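Local coordinates for protein alpha-amylase G-6 (Bacillus halodurans, PDB 2C3H) that probably binds starch through this family 26 carbohydrate-binding module, one domain of a longer amylase, seen here holding glucose units on its surface, at residues H21-D26 with P34-A39; T27-D32 with G56-R61; L7-K12 with V60-K65. All blocks are in the same frame, centred on the assembly; numbering follows the deposited sequence.

The three contacts run from the sugar site to the middle of a two-sheet fold. Interaction 3 is the core one: its centre lies about 2 Å from the chain centre, all six touching residues are buried, and its chemistry is purely apolar between two sheets. Interactions 1 and 2 share strand 21-28, which is hydrogen-bonded to strand 59-65. Interaction 1 packs a loop against that strand with aromatic rings and leads to bound glucose; interaction 2, nearer the surface, closes the far end of the strand pair with backbone hydrogen bonds. Strand 59-65 serves interactions 2 and 3: V60 and R61 lie in both, and V60 makes contacts in each.

Interaction 1. Residues H21-D26 with P34-A39; sequences HLYYYD and PTWSEA. With GLC (alpha-D-glucopyranose), chain I; GLC (alpha-D-glucopyranose), chain B.
Y23 and W36 meet as a T-shaped pair: the edge of the indole points at one face of the tyrosine ring, with centroids 5.1 Å apart and planes at 64°. Followed outward, the tyrosine rests its CB on the methyl of A39 (Y23 CB to A39 CB 3.7 Å). With CG anti to the backbone N (chi1 170°), the ring is carried over the loop, where Y23 CG lies 3.5 Å from W36 CE3 and CD2 meets W36 CZ3 and CE3 as well. On the other side of the ring outline, CD1 lies near W36 CA and P34 O, and Y23 CE1 comes within 3.2 Å of P34 O. CE2 approaches the ring oxygen of the glucose of chain I, CZ comes near O6 of that unit and C6 of the chain B glucose, and the path ends in a hydrogen bond between Y23 OH and O6 of the chain I unit, 2.6 Å long, in which either group may donate.

A water bridges Y24 O and P34 O by donating to both, while the Y24 ring crosses P34 at about a right angle. W36 turns a face to the chain B glucose, whose C2 sits 3.6 Å above the indole plane and over its centre. Y25 likewise holds a face under C6 of the chain I glucose. The two sugars are joined 1,4, so Y23, Y25 and W36 hold neighbouring units of one maltose-like ligand. Aromatic rings lying against sugar faces, with Q71 and the backbone of G76 and E77 hydrogen-bonding the glucose units, are characteristic of carbohydrate-binding modules, consistent with a starch-binding site of family 26.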
loop_
_atom_site.group_PDB
_atom_site.type_symbol
_atom_site.label_atom_id
_atom_site.label_comp_id
_atom_site.label_asym_id
_atom_site.label_seq_id
_atom_site.Cartn_x
_atom_site.Cartn_y
_atom_site.Cartn_z
ATOM N N HIS A 21 -2.438 6.586 1.558
ATOM C CA HIS A 21 -1.155 6.571 0.862
ATOM C C HIS A 21 -0.454 5.210 1.018
ATOM O O HIS A 21 -0.711 4.455 1.956
ATOM C CB HIS A 21 -0.240 7.723 1.302
ATOM C CG HIS A 21 -0.748 9.083 0.936
ATOM N ND1 HIS A 21 -2.014 9.532 1.265
ATOM C CD2 HIS A 21 -0.136 10.120 0.300
ATOM C CE1 HIS A 21 -2.173 10.767 0.814
ATOM N NE2 HIS A 21 -1.049 11.144 0.215
ATOM N N LEU A 22 0.377 4.871 0.052
ATOM C CA LEU A 22 1.077 3.605 0.079
ATOM C C LEU A 22 2.552 3.882 0.318
ATOM O O LEU A 22 3.224 4.501 -0.547
ATOM C CB LEU A 22 0.890 2.863 -1.237
ATOM C CG LEU A 22 1.424 1.422 -1.167
ATOM C CD1 LEU A 22 0.401 0.622 -0.401
ATOM C CD2 LEU A 22 1.665 0.778 -2.529
ATOM N N TYR A 23 3.046 3.488 1.489
ATOM C CA TYR A 23 4.468 3.623 1.793
ATOM C C TYR A 23 5.106 2.261 1.528
ATOM O O TYR A 23 4.488 1.214 1.837
ATOM C CB TYR A 23 4.700 4.133 3.232
ATOM C CG TYR A 23 6.135 4.041 3.645
ATOM C CD1 TYR A 23 7.047 5.051 3.296
ATOM C CD2 TYR A 23 6.609 2.937 4.350
ATOM C CE1 TYR A 23 8.387 4.973 3.659
ATOM C CE2 TYR A 23 7.946 2.844 4.712
ATOM C CZ TYR A 23 8.829 3.883 4.345
ATOM O OH TYR A 23 10.159 3.824 4.655
ATOM N N TYR A 24 6.314 2.248 0.949
ATOM C CA TYR A 24 6.953 0.974 0.619
ATOM C C TYR A 24 8.470 1.041 0.645
ATOM O O TYR A 24 9.039 2.068 0.372
ATOM C CB TYR A 24 6.452 0.461 -0.748
ATOM C CG TYR A 24 6.640 1.429 -1.915
ATOM C CD1 TYR A 24 5.627 2.347 -2.271
ATOM C CD2 TYR A 24 7.815 1.388 -2.687
ATOM C CE1 TYR A 24 5.792 3.198 -3.322
ATOM C CE2 TYR A 24 8.007 2.255 -3.749
ATOM C CZ TYR A 24 7.006 3.155 -4.064
ATOM O OH TYR A 24 7.185 3.989 -5.137
ATOM N N TYR A 25 9.133 -0.064 0.986
ATOM C CA TYR A 25 10.597 -0.081 1.038
ATOM C C TYR A 25 10.969 -1.522 0.772
ATOM O O TYR A 25 10.058 -2.342 0.513
ATOM C CB TYR A 25 11.109 0.415 2.395
ATOM C CG TYR A 25 10.644 -0.433 3.569
ATOM C CD1 TYR A 25 9.338 -0.306 4.076
ATOM C CD2 TYR A 25 11.500 -1.368 4.166
ATOM C CE1 TYR A 25 8.895 -1.084 5.180
ATOM C CE2 TYR A 25 11.059 -2.177 5.272
ATOM C CZ TYR A 25 9.752 -1.999 5.756
ATOM O OH TYR A 25 9.275 -2.751 6.787
ATOM N N ASP A 26 12.274 -1.835 0.843
ATOM C CA ASP A 26 12.818 -3.113 0.424
ATOM C C ASP A 26 12.350 -3.497 -0.980
ATOM O O ASP A 26 12.029 -4.675 -1.202
ATOM C CB ASP A 26 12.362 -4.237 1.360
ATOM C CG ASP A 26 13.181 -4.325 2.620
ATOM O OD1 ASP A 26 13.918 -3.350 2.948
ATOM O OD2 ASP A 26 13.106 -5.336 3.370
ATOM N N PRO A 34 10.010 6.532 -1.731
ATOM C CA PRO A 34 9.587 7.712 -0.959
ATOM C C PRO A 34 9.771 7.586 0.520
ATOM O O PRO A 34 9.634 6.535 1.101
ATOM C CB PRO A 34 8.091 7.816 -1.239
ATOM C CG PRO A 34 7.727 6.536 -1.716
ATOM C CD PRO A 34 8.912 6.028 -2.571
ATOM N N THR A 35 10.133 8.714 1.087
ATOM C CA THR A 35 9.891 9.079 2.469
ATOM C C THR A 35 8.433 8.818 2.975
ATOM O O THR A 35 7.489 8.910 2.215
ATOM C CB THR A 35 10.225 10.566 2.481
ATOM O OG1 THR A 35 11.629 10.710 2.784
ATOM C CG2 THR A 35 9.538 11.296 3.541
ATOM N N TRP A 36 8.288 8.462 4.251
ATOM C CA TRP A 36 6.996 8.335 4.941
ATOM C C TRP A 36 6.016 9.461 4.531
ATOM O O TRP A 36 4.897 9.162 4.071
ATOM C CB TRP A 36 7.226 8.338 6.476
ATOM C CG TRP A 36 5.986 8.045 7.294
ATOM C CD1 TRP A 36 5.290 8.911 8.099
ATOM C CD2 TRP A 36 5.308 6.787 7.383
ATOM N NE1 TRP A 36 4.227 8.261 8.680
ATOM C CE2 TRP A 36 4.213 6.959 8.238
ATOM C CE3 TRP A 36 5.523 5.516 6.809
ATOM C CZ2 TRP A 36 3.338 5.934 8.514
ATOM C CZ3 TRP A 36 4.681 4.519 7.090
ATOM C CH2 TRP A 36 3.603 4.710 7.946
ATOM N N SER A 37 6.442 10.736 4.644
ATOM C CA SER A 37 5.538 11.870 4.395
ATOM C C SER A 37 5.280 12.092 2.916
ATOM O O SER A 37 4.347 12.774 2.526
ATOM C CB SER A 37 6.030 13.166 5.025
ATOM O OG SER A 37 7.348 13.443 4.615
ATOM N N GLU A 38 6.099 11.480 2.089
ATOM C CA GLU A 38 5.920 11.626 0.666
ATOM C C GLU A 38 5.387 10.357 0.026
ATOM O O GLU A 38 5.241 10.337 -1.187
ATOM C CB GLU A 38 7.218 12.116 0.006
ATOM C CG GLU A 38 7.337 13.643 0.010
ATOM C CD GLU A 38 8.769 14.142 0.174
ATOM O OE1 GLU A 38 9.718 13.406 -0.208
ATOM O OE2 GLU A 38 8.949 15.287 0.667
ATOM N N ALA A 39 5.056 9.326 0.827
ATOM C CA ALA A 39 4.351 8.162 0.287
ATOM C C ALA A 39 3.186 8.619 -0.604
ATOM O O ALA A 39 2.404 9.475 -0.168
ATOM C CB ALA A 39 3.832 7.275 1.389
HETATM C C1 GLC I . 8.476 1.351 8.348
HETATM C C2 GLC I . 8.397 0.052 9.112
HETATM C C3 GLC I . 9.717 -0.242 9.784
HETATM C C4 GLC I . 10.841 -0.162 8.749
HETATM C C5 GLC I . 10.881 1.210 8.119
HETATM C C6 GLC I . 11.898 1.254 6.998
HETATM O O2 GLC I . 7.433 0.196 10.121
HETATM O O3 GLC I . 9.587 -1.524 10.390
HETATM O O4 GLC I . 12.095 -0.424 9.332
HETATM O O5 GLC I . 9.619 1.520 7.547
HETATM O O6 GLC I . 11.734 2.438 6.246
HETATM C C1 GLC B . 7.204 6.283 10.647
HETATM C C2 GLC B . 6.265 5.085 10.736
HETATM C C3 GLC B . 7.066 3.797 10.655
HETATM C C4 GLC B . 7.843 3.809 9.349
HETATM C C5 GLC B . 8.754 5.020 9.297
HETATM C C6 GLC B . 9.517 5.042 7.981
HETATM O O1 GLC B . 8.036 6.348 11.792
HETATM O O2 GLC B . 5.522 5.117 11.933
HETATM O O3 GLC B . 6.288 2.600 10.721
HETATM O O4 GLC B . 8.625 2.643 9.368
HETATM O O5 GLC B . 8.004 6.224 9.465
HETATM O O6 GLC B . 10.425 6.137 7.905
HETATM O O HOH W 1 10.703 3.823 1.563
#

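Interaction 2. Residues T27-D32 with G56-R61; sequences TNPKVD and GVESVR
N28 O is gripped by two backbone N-H groups in succession, those of E58 and S59. E58 N lies 2.6 Å from N28 O, within the carbonyl plane and on a lone pair, though the N-H...O angle is only 145°. The bond from S59 N to N28 O is straighter, 168° at the hydrogen, and is also in plane. Two consecutive residues facing one residue across antiparallel strands meet the definition of a classic beta bulge. The reciprocal bond, N28 N to S59 O at 2.9 Å, makes N28 and S59 a hydrogen-bonded antiparallel pair. Their side chains share one face of the sheet, where N28 CB approaches S59 OG to 3.4 Å.

Apolar groups from T27 and V31 meet V57 and V60. T27 CG2 lies side by side with V60 CG2 at 3.5 Å, closer than two methyls normally sit, while V57 CG2 comes across T27 at about a right angle and touches its CB, also at 3.5 Å. This methyl placement goes with T27 OG1 sitting between the backbone N and the carbonyl carbon (chi1 53°): the hydroxyl is then turned to accept from V31 N (3.0 Å) and to bond E33. After N28, P29 follows a cis peptide bond and sets its CD 3.3 Å from G56 O.

The pair closes the end of strand 21-28 against the start of 59-65. Laterally, V60 makes a backbone bond to R82 of strand 71-82; L7 of strand 7-12, in the opposing sheet, packs on V57.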
loop_
_atom_site.group_PDB
_atom_site.type_symbol
_atom_site.label_atom_id
_atom_site.label_comp_id
_atom_site.label_asym_id
_atom_site.label_seq_id
_atom_site.Cartn_x
_atom_site.Cartn_y
_atom_site.Cartn_z
ATOM N N THR A 27 12.275 -2.533 -1.907
ATOM C CA THR A 27 11.879 -2.885 -3.257
ATOM C C THR A 27 12.894 -3.846 -3.884
ATOM O O THR A 27 14.122 -3.733 -3.691
ATOM C CB THR A 27 11.614 -1.666 -4.180
ATOM O OG1 THR A 27 12.740 -0.792 -4.172
ATOM C CG2 THR A 27 10.482 -0.807 -3.647
ATOM N N ASN A 28 12.352 -4.826 -4.590
ATOM C CA ASN A 28 13.148 -5.736 -5.381
ATOM C C ASN A 28 12.471 -5.976 -6.732
ATOM O O ASN A 28 11.332 -6.479 -6.799
ATOM C CB ASN A 28 13.361 -7.048 -4.650
ATOM C CG ASN A 28 14.353 -7.935 -5.357
ATOM O OD1 ASN A 28 15.357 -7.443 -5.880
ATOM N ND2 ASN A 28 14.081 -9.246 -5.403
ATOM N N PRO A 29 13.154 -5.608 -7.809
ATOM C CA PRO A 29 14.451 -4.939 -7.743
ATOM C C PRO A 29 14.368 -3.484 -7.250
ATOM O O PRO A 29 13.289 -2.874 -7.202
ATOM C CB PRO A 29 14.924 -4.983 -9.208
ATOM C CG PRO A 29 14.088 -6.089 -9.831
ATOM C CD PRO A 29 12.742 -5.876 -9.199
ATOM N N LYS A 30 15.525 -2.937 -6.895
ATOM C CA LYS A 30 15.585 -1.631 -6.274
ATOM C C LYS A 30 15.041 -0.533 -7.179
ATOM O O LYS A 30 15.377 -0.424 -8.355
ATOM C CB LYS A 30 17.005 -1.316 -5.802
ATOM C CG LYS A 30 17.124 -0.128 -4.829
ATOM C CD LYS A 30 16.063 -0.186 -3.679
ATOM C CE LYS A 30 16.258 -1.349 -2.671
ATOM N NZ LYS A 30 15.793 -0.966 -1.303
ATOM N N VAL A 31 14.219 0.310 -6.583
ATOM C CA VAL A 31 13.518 1.332 -7.293
ATOM C C VAL A 31 13.491 2.518 -6.333
ATOM O O VAL A 31 13.772 2.338 -5.150
ATOM C CB VAL A 31 12.150 0.754 -7.719
ATOM C CG1 VAL A 31 11.016 1.083 -6.724
ATOM C CG2 VAL A 31 11.836 1.084 -9.187
ATOM N N ASP A 32 13.216 3.727 -6.807
ATOM C CA ASP A 32 13.168 4.868 -5.904
ATOM C C ASP A 32 12.101 4.620 -4.812
ATOM O O ASP A 32 11.059 3.990 -5.071
ATOM C CB ASP A 32 12.970 6.192 -6.670
ATOM C CG ASP A 32 14.283 6.674 -7.425
ATOM O OD1 ASP A 32 15.367 6.048 -7.275
ATOM O OD2 ASP A 32 14.323 7.672 -8.214
ATOM N N GLY A 56 8.196 -1.422 -11.626
ATOM C CA GLY A 56 9.555 -1.937 -11.664
ATOM C C GLY A 56 9.930 -3.048 -10.712
ATOM O O GLY A 56 11.114 -3.386 -10.591
ATOM N N VAL A 57 8.931 -3.659 -10.082
ATOM C CA VAL A 57 9.114 -4.354 -8.816
ATOM C C VAL A 57 8.508 -5.768 -8.841
ATOM O O VAL A 57 7.393 -5.964 -9.338
ATOM C CB VAL A 57 8.478 -3.429 -7.703
ATOM C CG1 VAL A 57 7.351 -4.078 -6.951
ATOM C CG2 VAL A 57 9.532 -2.844 -6.783
ATOM N N GLU A 58 9.232 -6.751 -8.331
ATOM C CA GLU A 58 8.663 -8.072 -8.111
ATOM C C GLU A 58 8.105 -8.130 -6.684
ATOM O O GLU A 58 6.985 -8.604 -6.457
ATOM C CB GLU A 58 9.712 -9.200 -8.235
ATOM C CG GLU A 58 10.317 -9.465 -9.616
ATOM C CD GLU A 58 9.312 -9.971 -10.660
ATOM O OE1 GLU A 58 8.222 -10.515 -10.283
ATOM O OE2 GLU A 58 9.621 -9.828 -11.876
ATOM N N SER A 59 8.916 -7.696 -5.721
ATOM C CA SER A 59 8.539 -7.754 -4.316
ATOM C C SER A 59 8.792 -6.400 -3.602
ATOM O O SER A 59 9.593 -5.563 -4.070
ATOM C CB SER A 59 9.253 -8.911 -3.615
ATOM O OG SER A 59 10.585 -8.543 -3.300
ATOM N N VAL A 60 8.088 -6.228 -2.473
ATOM C CA VAL A 60 8.040 -5.006 -1.694
ATOM C C VAL A 60 7.597 -5.314 -0.246
ATOM O O VAL A 60 6.917 -6.324 -0.001
ATOM C CB VAL A 60 7.098 -3.964 -2.397
ATOM C CG1 VAL A 60 5.756 -3.801 -1.702
ATOM C CG2 VAL A 60 7.771 -2.640 -2.531
ATOM N N ARG A 61 8.031 -4.467 0.702
ATOM C CA ARG A 61 7.377 -4.338 2.013
ATOM C C ARG A 61 6.605 -3.028 2.033
ATOM O O ARG A 61 7.095 -1.963 1.566
ATOM C CB ARG A 61 8.376 -4.404 3.168
ATOM C CG ARG A 61 8.985 -5.791 3.320
ATOM C CD ARG A 61 9.828 -6.002 4.591
ATOM N NE ARG A 61 10.095 -7.425 4.773
ATOM C CZ ARG A 61 11.103 -8.073 4.171
ATOM N NH1 ARG A 61 11.264 -9.361 4.392
ATOM N NH2 ARG A 61 11.957 -7.440 3.345
#

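Interaction 3. Residues L7-K12 with V60-K65; sequences LTIYFK and VRLLFK
F11 and F64 form an offset stack, with ring centroids 3.9 Å apart and planes only 11° from parallel. F11 CD1 stands 3.3 Å above the F64 ring, over its centre, whereas F64 CG lies toward the rim of F11. A CH-pi contact accompanies it: F64 CB points at the F11 face, 3.8 Å from the centroid. The two side chains run antiparallel alongside one another, so F11 CB reaches F64 CE1 in turn. With F64 CG anti to the carbonyl carbon (chi1 -50°), the ring lies between F11 on one face and L62 CD1 of its own strand on the other.

Apolar contacts of the aliphatic side chains continue along the strands. I9 CG2 meets the F64 edge in plane, 3.7 Å from CE1 of that ring. The other branch of I9 meets L62 tip to tip, I9 CD1 to L62 CD2 being a tight 3.5 Å, and L7 CD2 covers V60 CB at 4.1 Å.

No hydrogen bond joins the segments. Their axes approach to 9.8 Å and are inclined by 37°, as expected for facing sheets of a beta-sandwich, the fold common among carbohydrate-binding modules.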
loop_
_atom_site.group_PDB
_atom_site.type_symbol
_atom_site.label_atom_id
_atom_site.label_comp_id
_atom_site.label_asym_id
_atom_site.label_seq_id
_atom_site.Cartn_x
_atom_site.Cartn_y
_atom_site.Cartn_z
ATOM N N LEU A 7 3.840 -4.075 -8.924
ATOM C CA LEU A 7 2.805 -4.517 -8.011
ATOM C C LEU A 7 1.665 -3.523 -8.035
ATOM O O LEU A 7 1.874 -2.311 -7.880
ATOM C CB LEU A 7 3.379 -4.645 -6.602
ATOM C CG LEU A 7 3.669 -6.049 -6.083
ATOM C CD1 LEU A 7 3.835 -7.057 -7.213
ATOM C CD2 LEU A 7 4.888 -6.041 -5.173
ATOM N N THR A 8 0.476 -4.045 -8.291
ATOM C CA THR A 8 -0.767 -3.318 -8.082
ATOM C C THR A 8 -1.348 -3.799 -6.765
ATOM O O THR A 8 -1.443 -4.998 -6.453
ATOM C CB THR A 8 -1.760 -3.556 -9.254
ATOM O OG1 THR A 8 -1.127 -3.199 -10.488
ATOM C CG2 THR A 8 -2.951 -2.609 -9.185
ATOM N N ILE A 9 -1.684 -2.820 -5.956
ATOM C CA ILE A 9 -2.161 -3.080 -4.619
ATOM C C ILE A 9 -3.428 -2.281 -4.424
ATOM O O ILE A 9 -3.530 -1.117 -4.800
ATOM C CB ILE A 9 -1.043 -2.712 -3.582
ATOM C CG1 ILE A 9 -0.036 -3.863 -3.520
ATOM C CG2 ILE A 9 -1.623 -2.493 -2.213
ATOM C CD1 ILE A 9 1.299 -3.401 -3.603
ATOM N N TYR A 10 -4.411 -2.938 -3.844
ATOM C CA TYR A 10 -5.687 -2.331 -3.625
ATOM C C TYR A 10 -5.830 -2.346 -2.145
ATOM O O TYR A 10 -5.368 -3.280 -1.509
ATOM C CB TYR A 10 -6.791 -3.153 -4.290
ATOM C CG TYR A 10 -6.676 -3.207 -5.795
ATOM C CD1 TYR A 10 -7.337 -2.274 -6.602
ATOM C CD2 TYR A 10 -5.926 -4.217 -6.415
ATOM C CE1 TYR A 10 -7.219 -2.334 -8.009
ATOM C CE2 TYR A 10 -5.810 -4.296 -7.805
ATOM C CZ TYR A 10 -6.450 -3.350 -8.586
ATOM O OH TYR A 10 -6.299 -3.425 -9.941
ATOM N N PHE A 11 -6.472 -1.324 -1.594
ATOM C CA PHE A 11 -6.587 -1.212 -0.138
ATOM C C PHE A 11 -7.936 -0.666 0.236
ATOM O O PHE A 11 -8.297 0.403 -0.216
ATOM C CB PHE A 11 -5.496 -0.267 0.388
ATOM C CG PHE A 11 -5.624 0.066 1.838
ATOM C CD1 PHE A 11 -5.458 -0.916 2.806
ATOM C CD2 PHE A 11 -5.873 1.389 2.244
ATOM C CE1 PHE A 11 -5.548 -0.595 4.175
ATOM C CE2 PHE A 11 -5.989 1.718 3.626
ATOM C CZ PHE A 11 -5.795 0.739 4.584
ATOM N N LYS A 12 -8.683 -1.397 1.055
ATOM C CA LYS A 12 -9.951 -0.902 1.571
ATOM C C LYS A 12 -9.743 0.108 2.708
ATOM O O LYS A 12 -9.278 -0.256 3.783
ATOM C CB LYS A 12 -10.801 -2.053 2.068
ATOM C CG LYS A 12 -12.275 -1.689 2.053
ATOM C CD LYS A 12 -13.101 -2.805 2.647
ATOM C CE LYS A 12 -14.486 -2.817 1.990
ATOM N NZ LYS A 12 -15.494 -2.203 2.854
ATOM N N VAL A 60 8.088 -6.228 -2.473
ATOM C CA VAL A 60 8.040 -5.006 -1.694
ATOM C C VAL A 60 7.597 -5.314 -0.246
ATOM O O VAL A 60 6.917 -6.324 -0.001
ATOM C CB VAL A 60 7.098 -3.964 -2.397
ATOM C CG1 VAL A 60 5.756 -3.801 -1.702
ATOM C CG2 VAL A 60 7.771 -2.640 -2.531
ATOM N N ARG A 61 8.031 -4.467 0.702
ATOM C CA ARG A 61 7.377 -4.338 2.013
ATOM C C ARG A 61 6.605 -3.028 2.033
ATOM O O ARG A 61 7.095 -1.963 1.566
ATOM C CB ARG A 61 8.376 -4.404 3.168
ATOM C CG ARG A 61 8.985 -5.791 3.320
ATOM C CD ARG A 61 9.828 -6.002 4.591
ATOM N NE ARG A 61 10.095 -7.425 4.773
ATOM C CZ ARG A 61 11.103 -8.073 4.171
ATOM N NH1 ARG A 61 11.264 -9.361 4.392
ATOM N NH2 ARG A 61 11.957 -7.440 3.345
ATOM N N LEU A 62 5.372 -3.095 2.514
ATOM C CA LEU A 62 4.534 -1.922 2.421
ATOM C C LEU A 62 3.704 -1.628 3.666
ATOM O O LEU A 62 3.302 -2.535 4.411
ATOM C CB LEU A 62 3.673 -1.967 1.137
ATOM C CG LEU A 62 2.584 -3.052 1.084
ATOM C CD1 LEU A 62 1.174 -2.681 1.698
ATOM C CD2 LEU A 62 2.458 -3.517 -0.343
ATOM N N LEU A 63 3.420 -0.348 3.875
ATOM C CA LEU A 63 2.490 0.042 4.920
ATOM C C LEU A 63 1.458 0.970 4.289
ATOM O O LEU A 63 1.801 1.775 3.410
ATOM C CB LEU A 63 3.213 0.764 6.044
ATOM C CG LEU A 63 4.085 -0.101 6.927
ATOM C CD1 LEU A 63 5.545 -0.196 6.305
ATOM C CD2 LEU A 63 4.089 0.385 8.360
ATOM N N PHE A 64 0.220 0.897 4.769
ATOM C CA PHE A 64 -0.776 1.926 4.424
ATOM C C PHE A 64 -0.764 3.023 5.485
ATOM O O PHE A 64 -0.550 2.737 6.674
ATOM C CB PHE A 64 -2.164 1.309 4.279
ATOM C CG PHE A 64 -2.195 0.085 3.366
ATOM C CD1 PHE A 64 -2.187 0.230 1.955
ATOM C CD2 PHE A 64 -2.199 -1.211 3.913
ATOM C CE1 PHE A 64 -2.232 -0.899 1.095
ATOM C CE2 PHE A 64 -2.205 -2.373 3.050
ATOM C CZ PHE A 64 -2.230 -2.217 1.652
ATOM N N LYS A 65 -0.952 4.259 5.036
ATOM C CA LYS A 65 -1.069 5.463 5.888
ATOM C C LYS A 65 -2.072 6.466 5.268
ATOM O O LYS A 65 -2.498 6.308 4.095
ATOM C CB LYS A 65 0.287 6.188 6.094
ATOM C CG LYS A 65 1.097 6.416 4.810
ATOM C CD LYS A 65 2.472 7.084 5.074
ATOM C CE LYS A 65 2.368 8.303 6.062
ATOM N NZ LYS A 65 1.586 9.466 5.486
#